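Local structure of 303aa long hypothetical esterase (Sulfolobus tokodaii, 3AIN) at residues I164-S170 with L190-I196. The protein probably hydrolyses carboxylic ester bonds as a thermostable carboxylesterase of the hormone-sensitive-lipase-like group. The protein carries 1 engineered substitution. Sequence-based numbering, arbitrary orientation.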
# COMPACT_ATOMS: atom_id res chain seq x y z
N ILE A 164 7.69 5.83 -19.81
CA ILE A 164 7.73 7.03 -18.96
C ILE A 164 6.51 7.05 -18.04
O ILE A 164 5.40 6.77 -18.48
CB ILE A 164 7.73 8.33 -19.79
CG1 ILE A 164 8.71 8.23 -20.98
CG2 ILE A 164 8.02 9.53 -18.90
CD1 ILE A 164 10.17 7.99 -20.58
N ALA A 165 6.70 7.43 -16.78
CA ALA A 165 5.58 7.64 -15.88
C ALA A 165 5.72 9.06 -15.34
O ALA A 165 6.83 9.59 -15.32
CB ALA A 165 5.66 6.63 -14.70
N VAL A 166 4.64 9.58 -14.74
CA VAL A 166 4.71 10.81 -13.96
C VAL A 166 4.35 10.55 -12.50
O VAL A 166 3.58 9.66 -12.20
CB VAL A 166 3.79 11.93 -14.50
CG1 VAL A 166 4.32 12.40 -15.89
CG2 VAL A 166 2.36 11.45 -14.63
N GLY A 167 4.87 11.40 -11.62
CA GLY A 167 4.46 11.30 -10.22
C GLY A 167 4.66 12.62 -9.50
O GLY A 167 5.42 13.49 -9.95
N GLY A 168 4.02 12.75 -8.34
CA GLY A 168 4.22 13.96 -7.55
C GLY A 168 3.40 13.90 -6.27
O GLY A 168 2.43 13.14 -6.20
N ASP A 169 3.72 14.80 -5.33
CA ASP A 169 3.03 14.85 -4.02
C ASP A 169 2.37 16.21 -3.85
O ASP A 169 2.99 17.25 -4.16
CB ASP A 169 4.01 14.61 -2.86
CG ASP A 169 5.11 15.68 -2.80
OD1 ASP A 169 5.92 15.75 -3.75
OD2 ASP A 169 5.14 16.42 -1.78
N SER A 170 1.13 16.19 -3.34
CA SER A 170 0.42 17.44 -3.04
C SER A 170 0.21 18.33 -4.29
O SER A 170 -0.34 17.85 -5.27
CB SER A 170 1.15 18.15 -1.89
OG SER A 170 0.31 19.16 -1.34
N LEU A 190 1.90 7.55 -21.76
CA LEU A 190 2.60 7.28 -20.51
C LEU A 190 2.20 5.92 -19.94
O LEU A 190 1.05 5.50 -20.09
CB LEU A 190 2.22 8.36 -19.49
CG LEU A 190 2.46 9.79 -19.96
CD1 LEU A 190 1.95 10.76 -18.88
CD2 LEU A 190 3.95 9.97 -20.19
N LYS A 191 3.08 5.34 -19.13
CA LYS A 191 2.86 4.02 -18.56
C LYS A 191 1.97 4.09 -17.32
O LYS A 191 1.28 3.13 -17.02
CB LYS A 191 4.19 3.35 -18.18
CG LYS A 191 5.04 2.88 -19.38
CD LYS A 191 4.19 2.23 -20.46
CE LYS A 191 5.02 1.97 -21.71
NZ LYS A 191 5.54 0.58 -21.72
N TYR A 192 2.12 5.16 -16.53
CA TYR A 192 1.57 5.15 -15.18
C TYR A 192 1.60 6.57 -14.59
O TYR A 192 2.36 7.43 -15.04
CB TYR A 192 2.43 4.21 -14.31
CG TYR A 192 1.70 3.60 -13.12
CD1 TYR A 192 0.91 2.46 -13.27
CD2 TYR A 192 1.81 4.17 -11.86
CE1 TYR A 192 0.25 1.89 -12.18
CE2 TYR A 192 1.11 3.62 -10.77
CZ TYR A 192 0.38 2.46 -10.93
OH TYR A 192 -0.31 1.90 -9.85
N GLN A 193 0.74 6.82 -13.61
CA GLN A 193 0.82 8.08 -12.86
C GLN A 193 0.73 7.76 -11.36
O GLN A 193 -0.16 7.03 -10.93
CB GLN A 193 -0.30 9.05 -13.30
CG GLN A 193 -1.72 8.47 -13.21
CD GLN A 193 -2.78 9.44 -13.72
OE1 GLN A 193 -2.73 10.63 -13.41
NE2 GLN A 193 -3.71 8.95 -14.55
N VAL A 194 1.65 8.32 -10.59
CA VAL A 194 1.65 8.11 -9.13
C VAL A 194 1.29 9.44 -8.43
O VAL A 194 2.01 10.42 -8.60
CB VAL A 194 3.06 7.76 -8.66
CG1 VAL A 194 3.09 7.64 -7.11
CG2 VAL A 194 3.52 6.43 -9.32
N LEU A 195 0.09 9.50 -7.84
CA LEU A 195 -0.44 10.76 -7.30
C LEU A 195 -0.47 10.62 -5.78
O LEU A 195 -1.21 9.80 -5.25
CB LEU A 195 -1.86 11.02 -7.83
CG LEU A 195 -1.99 10.92 -9.37
CD1 LEU A 195 -3.41 11.25 -9.78
CD2 LEU A 195 -1.00 11.90 -10.06
N ILE A 196 0.45 11.32 -5.11
CA ILE A 196 0.61 11.19 -3.66
C ILE A 196 -0.10 12.36 -2.98
O ILE A 196 0.28 13.50 -3.20
CB ILE A 196 2.11 11.25 -3.28
CG1 ILE A 196 2.89 10.19 -4.08
CG2 ILE A 196 2.24 10.99 -1.75
CD1 ILE A 196 4.42 10.34 -3.98
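Val166 and Gly168 each bond through both N and O to strand 192-196, the ladder of two parallel neighbours in a right-handed beta-alpha-beta crossover of the alpha/beta hydrolase sheet, linked by helix 171-185. Val194 N reaches Val166 O at 2.8 Å, while Val166 N meets Tyr192 O at 3.1 Å. The ladder opens with Lys191 N on Ile164 O, at 2.8 Å and almost straight (178°), and closes with Ser170 N on Ile196 O, again 2.8 Å. That last bond falls at the turn into helix 171-185, where Ser170, with phi at +61°, unusual for a non-glycine residue, fits the GxSxG nucleophile elbow and is probably the nucleophile. Asp169 CB sits beside Ile196 CB, but with CG held between backbone N and carbonyl carbon (chi1 61°) the carboxylate leaves strand 192-196 and accepts hydrogen bonds from Tyr95 and Tyr109. The side chains of Ala165 and Tyr192 meet CB to CB at 4.1 Å on this same face, which helix 303-321 covers. On the other face Val166 and Gln193 lie alongside each other, CG2 to CB 3.8 Å, and Gln193 NE2 hydrogen-bonds to Pro253 O. Leu148 of helix 139-153 packs on both Val166 and Leu190, and Leu190 crosses Val166 at about a right angle, its CD1 4.2 Å from Val166 CG1.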